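Local coordinates for solute carrier family 15 member 1 (Mus musculus, PDB 5A9D), which probably couples proton movement to the uptake of small peptides into cells, and is represented here by its extracellular domain of immunoglobulin-like fold, at residues 15-20 with 48-53; 8-13 with 72-77; 59-64 with 79-84; 2-7 with 37-42. One frame throughout, in Å; residues are numbered along the deposited sequence.

Contact 1 (15-20 with 48-53)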
loop_
_atom_site.group_PDB
_atom_site.type_symbol
_atom_site.label_atom_id
_atom_site.label_comp_id
_atom_site.label_asym_id
_atom_site.label_seq_id
_atom_site.Cartn_x
_atom_site.Cartn_y
_atom_site.Cartn_z
ATOM N N ASN A 15 25.660 10.059 4.615
ATOM C CA ASN A 15 26.060 11.465 4.691
ATOM C C ASN A 15 24.841 12.390 4.917
ATOM O O ASN A 15 23.697 11.932 4.928
ATOM C CB ASN A 15 26.880 11.873 3.421
ATOM C CG ASN A 15 26.111 11.954 2.103
ATOM O OD1 ASN A 15 24.928 11.588 1.979
ATOM N ND2 ASN A 15 26.786 12.411 1.064
ATOM N N ASN A 16 25.105 13.696 5.073
ATOM C CA ASN A 16 24.069 14.706 5.208
ATOM C C ASN A 16 23.339 14.869 3.884
ATOM O O ASN A 16 23.976 14.943 2.853
ATOM C CB ASN A 16 24.684 16.053 5.592
ATOM C CG ASN A 16 25.176 16.141 7.016
ATOM O OD1 ASN A 16 24.901 15.290 7.870
ATOM N ND2 ASN A 16 25.954 17.158 7.283
ATOM N N MET A 17 22.003 14.921 3.917
ATOM C CA MET A 17 21.219 15.125 2.713
ATOM C C MET A 17 20.192 16.177 2.960
ATOM O O MET A 17 19.719 16.322 4.088
ATOM C CB MET A 17 20.567 13.818 2.237
ATOM C CG MET A 17 21.573 12.875 1.643
ATOM S SD MET A 17 20.795 11.425 0.960
ATOM C CE MET A 17 20.185 12.127 -0.587
ATOM N N THR A 18 19.831 16.893 1.907
ATOM C CA THR A 18 18.860 17.965 1.967
ATOM C C THR A 18 17.692 17.701 1.002
ATOM O O THR A 18 17.898 17.334 -0.162
ATOM C CB THR A 18 19.538 19.324 1.626
ATOM O OG1 THR A 18 20.641 19.562 2.505
ATOM C CG2 THR A 18 18.576 20.473 1.703
ATOM N N VAL A 19 16.475 17.933 1.486
ATOM C CA VAL A 19 15.260 17.866 0.682
ATOM C C VAL A 19 14.717 19.277 0.651
ATOM O O VAL A 19 14.430 19.862 1.709
ATOM C CB VAL A 19 14.224 16.868 1.253
ATOM C CG1 VAL A 19 12.974 16.863 0.372
ATOM C CG2 VAL A 19 14.822 15.463 1.331
ATOM N N HIS A 20 14.605 19.829 -0.552
ATOM C CA HIS A 20 14.119 21.184 -0.775
ATOM C C HIS A 20 12.672 21.114 -1.193
ATOM O O HIS A 20 12.350 20.649 -2.283
ATOM C CB HIS A 20 14.945 21.931 -1.851
ATOM C CG HIS A 20 16.420 21.963 -1.594
ATOM N ND1 HIS A 20 17.016 23.049 -0.981
ATOM C CD2 HIS A 20 17.375 21.054 -1.909
ATOM C CE1 HIS A 20 18.310 22.771 -0.938
ATOM N NE2 HIS A 20 18.575 21.582 -1.492
ATOM N N ILE A 48 10.177 18.935 -5.831
ATOM C CA ILE A 48 10.955 18.559 -4.660
ATOM C C ILE A 48 12.325 18.172 -5.170
ATOM O O ILE A 48 12.427 17.290 -6.023
ATOM C CB ILE A 48 10.279 17.432 -3.817
ATOM C CG1 ILE A 48 8.889 17.868 -3.294
ATOM C CG2 ILE A 48 11.186 17.024 -2.636
ATOM C CD1 ILE A 48 8.020 16.718 -2.732
ATOM N N ASN A 49 13.369 18.844 -4.677
ATOM C CA ASN A 49 14.756 18.588 -5.061
ATOM C C ASN A 49 15.484 17.985 -3.891
ATOM O O ASN A 49 15.228 18.352 -2.750
ATOM C CB ASN A 49 15.473 19.877 -5.517
ATOM C CG ASN A 49 14.700 20.679 -6.522
ATOM O OD1 ASN A 49 14.328 20.195 -7.605
ATOM N ND2 ASN A 49 14.407 21.919 -6.163
ATOM N N ILE A 50 16.394 17.057 -4.172
ATOM C CA ILE A 50 17.194 16.356 -3.174
ATOM C C ILE A 50 18.647 16.515 -3.554
ATOM O O ILE A 50 19.019 16.338 -4.720
ATOM C CB ILE A 50 16.780 14.861 -3.090
ATOM C CG1 ILE A 50 15.300 14.698 -2.681
ATOM C CG2 ILE A 50 17.704 14.070 -2.166
ATOM C CD1 ILE A 50 14.749 13.338 -2.983
ATOM N N SER A 51 19.471 16.866 -2.568
ATOM C CA SER A 51 20.904 17.027 -2.754
ATOM C C SER A 51 21.685 16.376 -1.616
ATOM O O SER A 51 21.114 16.075 -0.562
ATOM C CB SER A 51 21.257 18.504 -2.902
ATOM O OG SER A 51 21.005 19.265 -1.731
ATOM N N SER A 52 22.996 16.168 -1.838
ATOM C CA SER A 52 23.934 15.601 -0.874
ATOM C C SER A 52 25.072 16.559 -0.658
ATOM O O SER A 52 25.494 17.247 -1.596
ATOM C CB SER A 52 24.502 14.281 -1.386
ATOM O OG SER A 52 23.891 13.169 -0.754
ATOM N N SER A 53 25.608 16.572 0.573
ATOM C CA SER A 53 26.763 17.379 0.935
ATOM C C SER A 53 27.978 16.962 0.068
ATOM O O SER A 53 28.189 15.765 -0.158
ATOM C CB SER A 53 27.075 17.222 2.420
ATOM O OG SER A 53 27.023 15.864 2.824
HETATM O O HOH W 1 27.965 14.263 5.519
#

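Contact 2 (8-13 with 72-77)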
loop_
_atom_site.group_PDB
_atom_site.type_symbol
_atom_site.label_atom_id
_atom_site.label_comp_id
_atom_site.label_asym_id
_atom_site.label_seq_id
_atom_site.Cartn_x
_atom_site.Cartn_y
_atom_site.Cartn_z
ATOM N N LYS A 8 7.331 12.672 5.560
ATOM C CA LYS A 8 8.391 12.506 6.558
ATOM C C LYS A 8 9.616 12.128 5.739
ATOM O O LYS A 8 9.489 11.404 4.760
ATOM C CB LYS A 8 8.019 11.366 7.528
ATOM C CG LYS A 8 9.098 10.916 8.494
ATOM C CD LYS A 8 8.912 9.437 8.679
ATOM C CE LYS A 8 8.660 9.045 10.094
ATOM N NZ LYS A 8 8.094 7.684 10.147
ATOM N N VAL A 9 10.784 12.633 6.096
ATOM C CA VAL A 9 12.010 12.282 5.359
ATOM C C VAL A 9 12.856 11.384 6.252
ATOM O O VAL A 9 13.020 11.687 7.422
ATOM C CB VAL A 9 12.811 13.519 4.889
ATOM C CG1 VAL A 9 14.028 13.107 4.024
ATOM C CG2 VAL A 9 11.911 14.500 4.139
ATOM N N LEU A 10 13.374 10.276 5.701
ATOM C CA LEU A 10 14.258 9.388 6.427
ATOM C C LEU A 10 15.508 9.197 5.572
ATOM O O LEU A 10 15.455 8.678 4.453
ATOM C CB LEU A 10 13.540 8.046 6.788
ATOM C CG LEU A 10 14.388 6.838 7.258
ATOM C CD1 LEU A 10 15.136 7.123 8.562
ATOM C CD2 LEU A 10 13.520 5.596 7.465
ATOM N N ASN A 11 16.621 9.679 6.094
ATOM C CA ASN A 11 17.928 9.585 5.476
ATOM C C ASN A 11 18.559 8.270 5.889
ATOM O O ASN A 11 18.975 8.117 7.040
ATOM C CB ASN A 11 18.790 10.773 5.907
ATOM C CG ASN A 11 20.132 10.803 5.230
ATOM O OD1 ASN A 11 20.513 9.883 4.525
ATOM N ND2 ASN A 11 20.886 11.854 5.448
ATOM N N ILE A 12 18.648 7.329 4.940
ATOM C CA ILE A 12 19.203 5.989 5.143
ATOM C C ILE A 12 20.575 5.811 4.466
ATOM O O ILE A 12 21.055 4.683 4.351
ATOM C CB ILE A 12 18.192 4.879 4.742
ATOM C CG1 ILE A 12 17.794 4.946 3.244
ATOM C CG2 ILE A 12 16.973 4.926 5.640
ATOM C CD1 ILE A 12 16.973 3.738 2.756
ATOM N N GLY A 13 21.188 6.920 4.043
ATOM C CA GLY A 13 22.521 6.921 3.432
ATOM C C GLY A 13 23.601 7.133 4.476
ATOM O O GLY A 13 23.320 7.044 5.670
ATOM N N THR A 72 6.643 8.361 3.428
ATOM C CA THR A 72 8.007 8.446 3.929
ATOM C C THR A 72 8.869 8.597 2.694
ATOM O O THR A 72 8.871 7.713 1.844
ATOM C CB THR A 72 8.414 7.227 4.765
ATOM O OG1 THR A 72 7.715 7.321 5.986
ATOM C CG2 THR A 72 9.942 7.190 5.085
ATOM N N LEU A 73 9.579 9.722 2.593
ATOM C CA LEU A 73 10.527 9.944 1.535
ATOM C C LEU A 73 11.873 9.378 2.018
ATOM O O LEU A 73 12.545 9.969 2.889
ATOM C CB LEU A 73 10.626 11.439 1.154
ATOM C CG LEU A 73 11.671 11.811 0.055
ATOM C CD1 LEU A 73 11.338 11.170 -1.318
ATOM C CD2 LEU A 73 11.797 13.326 -0.090
ATOM N N LEU A 74 12.246 8.204 1.492
ATOM C CA LEU A 74 13.528 7.600 1.840
ATOM C C LEU A 74 14.562 8.275 0.959
ATOM O O LEU A 74 14.303 8.427 -0.227
ATOM C CB LEU A 74 13.554 6.082 1.563
ATOM C CG LEU A 74 12.673 5.163 2.403
ATOM C CD1 LEU A 74 12.791 3.741 1.896
ATOM C CD2 LEU A 74 13.096 5.178 3.872
ATOM N N VAL A 75 15.686 8.757 1.544
ATOM C CA VAL A 75 16.777 9.394 0.783
ATOM C C VAL A 75 18.117 8.716 1.145
ATOM O O VAL A 75 18.311 8.309 2.301
ATOM C CB VAL A 75 16.840 10.954 0.904
ATOM C CG1 VAL A 75 15.562 11.614 0.366
ATOM C CG2 VAL A 75 17.108 11.415 2.346
ATOM N N TRP A 76 19.023 8.584 0.173
ATOM C CA TRP A 76 20.352 7.999 0.375
ATOM C C TRP A 76 21.330 8.529 -0.672
ATOM O O TRP A 76 20.908 9.104 -1.675
ATOM C CB TRP A 76 20.339 6.450 0.464
ATOM C CG TRP A 76 19.909 5.724 -0.778
ATOM C CD1 TRP A 76 20.721 5.103 -1.680
ATOM C CD2 TRP A 76 18.558 5.438 -1.191
ATOM N NE1 TRP A 76 19.968 4.468 -2.636
ATOM C CE2 TRP A 76 18.636 4.684 -2.379
ATOM C CE3 TRP A 76 17.287 5.782 -0.685
ATOM C CZ2 TRP A 76 17.502 4.286 -3.092
ATOM C CZ3 TRP A 76 16.161 5.371 -1.372
ATOM C CH2 TRP A 76 16.271 4.647 -2.575
ATOM N N ASN A 77 22.619 8.415 -0.394
ATOM C CA ASN A 77 23.689 8.895 -1.271
ATOM C C ASN A 77 23.888 7.990 -2.511
ATOM O O ASN A 77 23.827 6.762 -2.358
ATOM C CB ASN A 77 24.986 9.031 -0.464
ATOM C CG ASN A 77 25.537 7.718 0.053
ATOM O OD1 ASN A 77 24.959 7.070 0.939
ATOM N ND2 ASN A 77 26.674 7.294 -0.496
#

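Contact 3 (59-64 with 79-84)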
loop_
_atom_site.group_PDB
_atom_site.type_symbol
_atom_site.label_atom_id
_atom_site.label_comp_id
_atom_site.label_asym_id
_atom_site.label_seq_id
_atom_site.Cartn_x
_atom_site.Cartn_y
_atom_site.Cartn_z
ATOM N N THR A 59 18.785 16.000 -7.570
ATOM C CA THR A 59 17.763 15.136 -8.157
ATOM C C THR A 59 16.365 15.673 -7.863
ATOM O O THR A 59 16.058 15.985 -6.709
ATOM C CB THR A 59 17.990 13.693 -7.646
ATOM O OG1 THR A 59 19.224 13.216 -8.176
ATOM C CG2 THR A 59 16.851 12.723 -7.987
ATOM N N THR A 60 15.510 15.729 -8.892
ATOM C CA THR A 60 14.113 16.157 -8.778
ATOM C C THR A 60 13.233 14.916 -8.576
ATOM O O THR A 60 13.401 13.920 -9.281
ATOM C CB THR A 60 13.684 17.012 -10.004
ATOM O OG1 THR A 60 14.635 18.062 -10.193
ATOM C CG2 THR A 60 12.297 17.645 -9.826
ATOM N N VAL A 61 12.281 14.993 -7.639
ATOM C CA VAL A 61 11.369 13.907 -7.271
ATOM C C VAL A 61 10.188 13.765 -8.227
ATOM O O VAL A 61 9.537 14.758 -8.542
ATOM C CB VAL A 61 10.912 14.082 -5.799
ATOM C CG1 VAL A 61 9.997 12.949 -5.345
ATOM C CG2 VAL A 61 12.118 14.186 -4.885
ATOM N N ALA A 62 9.907 12.515 -8.667
ATOM C CA ALA A 62 8.783 12.138 -9.537
ATOM C C ALA A 62 7.531 12.273 -8.692
ATOM O O ALA A 62 7.433 11.604 -7.663
ATOM C CB ALA A 62 8.942 10.698 -10.001
ATOM N N HIS A 63 6.617 13.189 -9.078
ATOM C CA HIS A 63 5.409 13.534 -8.318
ATOM C C HIS A 63 4.418 12.368 -8.127
ATOM O O HIS A 63 3.351 12.272 -8.752
ATOM C CB HIS A 63 4.719 14.789 -8.880
ATOM C CG HIS A 63 5.384 16.048 -8.420
ATOM N ND1 HIS A 63 5.617 16.296 -7.065
ATOM C CD2 HIS A 63 5.892 17.072 -9.145
ATOM C CE1 HIS A 63 6.246 17.458 -7.019
ATOM N NE2 HIS A 63 6.430 17.965 -8.245
ATOM N N ASP A 64 4.791 11.516 -7.190
ATOM C CA ASP A 64 4.017 10.377 -6.775
ATOM C C ASP A 64 3.610 10.587 -5.308
ATOM O O ASP A 64 4.052 9.859 -4.414
ATOM C CB ASP A 64 4.734 9.033 -7.085
ATOM C CG ASP A 64 5.845 8.578 -6.156
ATOM O OD1 ASP A 64 6.991 9.042 -6.332
ATOM O OD2 ASP A 64 5.594 7.661 -5.342
ATOM N N SER A 79 22.149 11.233 -3.950
ATOM C CA SER A 79 20.865 11.864 -4.311
ATOM C C SER A 79 19.812 10.851 -4.840
ATOM O O SER A 79 19.141 11.091 -5.850
ATOM C CB SER A 79 21.072 13.044 -5.259
ATOM O OG SER A 79 21.846 14.049 -4.618
ATOM N N GLN A 80 19.678 9.714 -4.135
ATOM C CA GLN A 80 18.700 8.665 -4.450
ATOM C C GLN A 80 17.498 8.821 -3.526
ATOM O O GLN A 80 17.626 9.344 -2.431
ATOM C CB GLN A 80 19.309 7.265 -4.251
ATOM C CG GLN A 80 20.648 6.998 -4.927
ATOM C CD GLN A 80 20.555 7.179 -6.420
ATOM O OE1 GLN A 80 19.927 6.381 -7.128
ATOM N NE2 GLN A 80 21.114 8.255 -6.916
ATOM N N TYR A 81 16.340 8.380 -3.966
ATOM C CA TYR A 81 15.134 8.453 -3.159
ATOM C C TYR A 81 14.152 7.348 -3.520
ATOM O O TYR A 81 14.259 6.735 -4.573
ATOM C CB TYR A 81 14.441 9.845 -3.275
ATOM C CG TYR A 81 13.728 10.072 -4.594
ATOM C CD1 TYR A 81 14.419 10.549 -5.711
ATOM C CD2 TYR A 81 12.373 9.766 -4.741
ATOM C CE1 TYR A 81 13.784 10.697 -6.948
ATOM C CE2 TYR A 81 11.731 9.897 -5.975
ATOM C CZ TYR A 81 12.434 10.403 -7.064
ATOM O OH TYR A 81 11.825 10.572 -8.279
ATOM N N ARG A 82 13.178 7.135 -2.638
ATOM C CA ARG A 82 12.035 6.268 -2.837
ATOM C C ARG A 82 10.897 6.818 -1.979
ATOM O O ARG A 82 11.099 7.089 -0.790
ATOM C CB ARG A 82 12.311 4.806 -2.461
ATOM C CG ARG A 82 11.098 3.910 -2.827
ATOM C CD ARG A 82 11.162 2.540 -2.194
ATOM N NE ARG A 82 12.475 1.924 -2.401
ATOM C CZ ARG A 82 12.795 1.160 -3.439
ATOM N NH1 ARG A 82 11.891 0.884 -4.374
ATOM N NH2 ARG A 82 14.026 0.676 -3.557
ATOM N N VAL A 83 9.715 6.983 -2.586
ATOM C CA VAL A 83 8.526 7.438 -1.874
ATOM C C VAL A 83 7.822 6.177 -1.403
ATOM O O VAL A 83 7.507 5.325 -2.205
ATOM C CB VAL A 83 7.594 8.348 -2.711
ATOM C CG1 VAL A 83 6.332 8.732 -1.925
ATOM C CG2 VAL A 83 8.332 9.594 -3.199
ATOM N N VAL A 84 7.612 6.059 -0.088
ATOM C CA VAL A 84 6.941 4.934 0.566
ATOM C C VAL A 84 5.578 5.452 1.058
ATOM O O VAL A 84 5.491 6.501 1.685
ATOM C CB VAL A 84 7.833 4.385 1.732
ATOM C CG1 VAL A 84 7.078 3.364 2.601
ATOM C CG2 VAL A 84 9.117 3.768 1.179
HETATM O O HOH W 2 4.806 5.155 -3.552
#

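Contact 4 (2-7 with 37-42)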
loop_
_atom_site.group_PDB
_atom_site.type_symbol
_atom_site.label_atom_id
_atom_site.label_comp_id
_atom_site.label_asym_id
_atom_site.label_seq_id
_atom_site.Cartn_x
_atom_site.Cartn_y
_atom_site.Cartn_z
ATOM N N GLY A 2 -7.439 15.237 2.826
ATOM C CA GLY A 2 -8.358 15.694 1.778
ATOM C C GLY A 2 -7.570 16.148 0.567
ATOM O O GLY A 2 -7.403 15.390 -0.384
ATOM N N ASN A 3 -6.960 17.340 0.681
ATOM C CA ASN A 3 -6.108 17.999 -0.312
ATOM C C ASN A 3 -4.634 18.078 0.213
ATOM O O ASN A 3 -3.725 18.495 -0.537
ATOM C CB ASN A 3 -6.706 19.413 -0.589
ATOM C CG ASN A 3 -5.893 20.413 -1.394
ATOM O OD1 ASN A 3 -5.544 21.505 -0.910
ATOM N ND2 ASN A 3 -5.669 20.116 -2.665
ATOM N N GLN A 4 -4.401 17.692 1.497
ATOM C CA GLN A 4 -3.056 17.802 2.078
ATOM C C GLN A 4 -2.238 16.494 1.981
ATOM O O GLN A 4 -2.771 15.382 2.059
ATOM C CB GLN A 4 -3.053 18.381 3.508
ATOM C CG GLN A 4 -3.472 17.423 4.631
ATOM C CD GLN A 4 -3.408 18.016 6.028
ATOM O OE1 GLN A 4 -2.846 17.419 6.966
ATOM N NE2 GLN A 4 -3.953 19.221 6.199
ATOM N N VAL A 5 -0.962 16.664 1.703
ATOM C CA VAL A 5 0.004 15.586 1.540
ATOM C C VAL A 5 0.947 15.663 2.751
ATOM O O VAL A 5 1.423 16.750 3.089
ATOM C CB VAL A 5 0.741 15.763 0.178
ATOM C CG1 VAL A 5 2.022 14.930 0.107
ATOM C CG2 VAL A 5 -0.191 15.397 -0.983
ATOM N N GLN A 6 1.126 14.541 3.465
ATOM C CA GLN A 6 2.036 14.513 4.611
ATOM C C GLN A 6 3.281 13.742 4.203
ATOM O O GLN A 6 3.186 12.663 3.603
ATOM C CB GLN A 6 1.382 13.918 5.853
ATOM C CG GLN A 6 0.432 14.883 6.595
ATOM C CD GLN A 6 -0.247 14.241 7.796
ATOM O OE1 GLN A 6 0.264 13.307 8.396
ATOM N NE2 GLN A 6 -1.436 14.700 8.176
ATOM N N ILE A 7 4.458 14.339 4.449
ATOM C CA ILE A 7 5.747 13.751 4.089
ATOM C C ILE A 7 6.727 13.814 5.265
ATOM O O ILE A 7 6.990 14.877 5.811
ATOM C CB ILE A 7 6.375 14.438 2.831
ATOM C CG1 ILE A 7 5.370 14.517 1.658
ATOM C CG2 ILE A 7 7.698 13.735 2.407
ATOM C CD1 ILE A 7 5.735 15.487 0.489
ATOM N N PHE A 37 5.692 14.614 10.335
ATOM C CA PHE A 37 5.299 14.596 8.951
ATOM C C PHE A 37 5.090 16.073 8.639
ATOM O O PHE A 37 4.430 16.772 9.402
ATOM C CB PHE A 37 3.965 13.833 8.785
ATOM C CG PHE A 37 4.117 12.325 8.729
ATOM C CD1 PHE A 37 4.435 11.683 7.536
ATOM C CD2 PHE A 37 3.944 11.548 9.873
ATOM C CE1 PHE A 37 4.609 10.298 7.493
ATOM C CE2 PHE A 37 4.092 10.161 9.822
ATOM C CZ PHE A 37 4.415 9.545 8.631
ATOM N N MET A 38 5.710 16.573 7.582
ATOM C CA MET A 38 5.473 17.948 7.144
ATOM C C MET A 38 4.232 17.897 6.241
ATOM O O MET A 38 4.057 16.914 5.516
ATOM C CB MET A 38 6.686 18.466 6.389
ATOM C CG MET A 38 7.881 18.650 7.304
ATOM S SD MET A 38 9.390 18.739 6.351
ATOM C CE MET A 38 9.647 17.025 5.976
ATOM N N THR A 39 3.361 18.908 6.322
ATOM C CA THR A 39 2.109 18.974 5.572
ATOM C C THR A 39 2.164 20.001 4.437
ATOM O O THR A 39 2.652 21.103 4.644
ATOM C CB THR A 39 0.968 19.268 6.553
ATOM O OG1 THR A 39 0.973 18.293 7.596
ATOM C CG2 THR A 39 -0.376 19.273 5.884
ATOM N N PHE A 40 1.633 19.662 3.257
ATOM C CA PHE A 40 1.616 20.554 2.078
ATOM C C PHE A 40 0.319 20.451 1.339
ATOM O O PHE A 40 -0.292 19.380 1.345
ATOM C CB PHE A 40 2.731 20.137 1.090
ATOM C CG PHE A 40 4.124 20.075 1.679
ATOM C CD1 PHE A 40 4.938 21.207 1.701
ATOM C CD2 PHE A 40 4.622 18.887 2.212
ATOM C CE1 PHE A 40 6.224 21.153 2.240
ATOM C CE2 PHE A 40 5.912 18.835 2.774
ATOM C CZ PHE A 40 6.700 19.973 2.791
ATOM N N ASP A 41 -0.081 21.525 0.632
ATOM C CA ASP A 41 -1.233 21.498 -0.274
ATOM C C ASP A 41 -0.639 20.944 -1.563
ATOM O O ASP A 41 0.417 21.442 -2.001
ATOM C CB ASP A 41 -1.793 22.908 -0.522
ATOM C CG ASP A 41 -2.435 23.549 0.691
ATOM O OD1 ASP A 41 -3.201 22.849 1.403
ATOM O OD2 ASP A 41 -2.222 24.760 0.898
ATOM N N ILE A 42 -1.272 19.888 -2.131
ATOM C CA ILE A 42 -0.827 19.177 -3.331
ATOM C C ILE A 42 -0.479 20.140 -4.496
ATOM O O ILE A 42 0.539 19.935 -5.156
ATOM C CB ILE A 42 -1.814 18.032 -3.767
ATOM C CG1 ILE A 42 -1.221 17.127 -4.869
ATOM C CG2 ILE A 42 -3.211 18.536 -4.194
ATOM C CD1 ILE A 42 -0.231 16.159 -4.470
#

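Contact 1 (15-20 with 48-53)
Strands 17-20 and 49-52 are the antiparallel inner pair of a four-stranded sheet, with Thr18 opposite Ser51 and His20 opposite Asn49 as hydrogen-bonded pairs. Thr18 N gives an almost straight bond to Ser51 O (2.9 Å, 173°). His20 N to Asn49 O is shorter, at 2.7 Å. Met17, Val19 and Ile50 make one face largely apolar, with Ser52 at its end; Ile48 adds to it. The Met17 chain bends at its third torsion (78°), which brings CE to Ile50 CG2 at 3.5 Å. Val19 divides its branches: CG1 meets Ile48 CG2 at 3.5 Å, and CG2 lies beside Ile50 CG1. Met17, Val19 and Ile50 all rest on Val75 of the other sheet. The other face is more polar. Thr18 CG2 lies over one face of the His20 ring, off toward the rim. At the ring edge a weak hydrogen bond joins His20 NE2 and Ser51 OG (3.4 Å), while ND1 is bonded to Ser25. Just before strand 17-20, Asn15 OD1 accepts a weak bond from Ser52 OG (3.3 Å). With an alanine here, Ser52 OG would probably lose that acceptor. One sheet face turned inward and one more polar is typical of an immunoglobulin-like beta sandwich.

Contact 2 (8-13 with 72-77)
Leu10 and Leu74 bring their CD2 methyls together from different first torsions. In Leu10, CG lies opposite the backbone N (chi1 166°); in Leu74 it lies beside its own N (chi1 -67°). The two side chains run side by side, CD2 to CD2 at 3.6 Å. Asn11 also swings CG opposite its N (chi1 -176°). This places OD1 to accept from Gly13 N at 3.1 Å, an Asx turn at the end of the strand. Its ND2 is bonded to Asn15 O and Leu28 O. Strands 8-11 and 72-76 are parallel. Leu73 N bonds to Lys8 O (2.7 Å), Leu10 N to Leu73 O (2.9 Å), and Ile12 N to Val75 O (2.8 Å). Val9 CG1 crosses to Val75 CG2 at 3.9 Å, on the face that packs on strand 17-21. Past strand 8-11, Ile12 CD1 lies 4.0 Å from Trp76 CE3. The face with Leu10, Leu74 and Thr72 meets the second subunit, where Leu10 packs on Val102 and Thr72 OG1 bonds to Arg100; in its own chain OG1 also bonds to Asp86. Trp76 stacks on His124 of that subunit. The inner face is thus mostly apolar, nearby backbone pairing its one buried amide, Asn11; the subunit interface is mixed.

Contact 3 (59-64 with 79-84)
Ser79 meets Thr59 first. Its carbonyl O accepts from Thr59 OG1 at 3.2 Å, in the carbonyl plane and on a lone pair, while its own OG is bonded to Gly57 O. Ser79 and Gln80 both face Trp76, a G1 beta bulge. Tyr81 carries the centre of the contact. Its first torsion, 74°, sets CG between the backbone N and the carbonyl carbon, and the ring reaches across to residues 59-62. Val61 CG2 sits squarely over one ring face, 4.2 Å from the centroid, a CH-pi contact. Val61 CG1 touches CE2 of the same ring at 3.6 Å. Thr59 CG2 comes to the ring edge, 3.8 Å from Tyr81 CE1. Beyond the ring, Tyr81 OH accepts from Ala62 N at 2.8 Å (164°), which pins the phenol to the backbone. Arg82 turns away, and its NE bonds to His124 O of the second subunit. Val83 returns to the contact: its CB lies 3.4 Å from Asp64 OD2, and a water donates to both Asp64 OD2 and Val83 O. Strands 58-60 and 80-88 are outermost strands of two different sheets. The Tyr81 ring reaches from one to the other, packed on Leu73 of strand 69-76 and Ile50 of strand 49-52.

Contact 4 (2-7 with 37-42)
Val5 and Phe40 exchange two backbone hydrogen bonds across the antiparallel strands 4-7 and 38-41. Val5 N reaches Phe40 O at 2.8 Å, and Phe40 N returns to Val5 O at 2.9 Å. Ile7 and Met38 form a second such pair. Past the strand end, Ile42 N still bonds to Asn3 O, at 3.2 Å. Among the polar side chains, Gln4 and Gln6 share one face with Thr39. The CG of Gln4 lies between its backbone N and carbonyl carbon (chi1 77°), and the chain then runs out extended. Its OE1 accepts from Gln6 NE2 at 3.3 Å, with the N-H aimed almost straight (169°) and the partner near the Gln6 amide plane. Thr39 CG2 presses on Gln4 CD at 3.3 Å. The other end of the Gln6 amide, OE1, accepts from Arg70 NE, so both ends of that amide are held. Were Gln4 replaced by an alanine, Gln6 NE2 would probably be left without this acceptor and the Thr39 methyl would lose its cover. The apolar contacts lie mainly on the other face. Val5 CG2 meets Ile42 CD1 at 3.6 Å. Ile7 CD1 comes to Phe40 CD2 at 4.0 Å, the two side chains crossing at about a right angle. The Phe40 ring stacks on Phe21 of strand 17-21, and Ile7 packs on Leu73. Phe37 instead packs on Ile185 of the second subunit. Such pairing of an outermost strand with an inner one, Met38 and Phe40 facing the other sheet, fits one side of the two-sheet sandwich of an Ig-like domain.

In the fold
From the N terminus, strand 4-11 supplies first contact 4 and then contact 2, and strand 17-21 follows with contact 1. Contact 4 closes first, when residues 37-42 return to the start of the chain. Contact 1 closes next, at 48-53. Residues 59-64 then open contact 3, residues 72-77 close contact 2, and 79-84 close contact 3. Contact 1 lies wholly within the span of contact 2. Contact 4 crosses contacts 1 and 2, and contact 2 crosses contact 3. Contacts 2 and 4 build the mixed sheet, contact 1 the antiparallel one, and contact 3 bridges the two. Contacts 2, 3 and 4 also reach the second subunit.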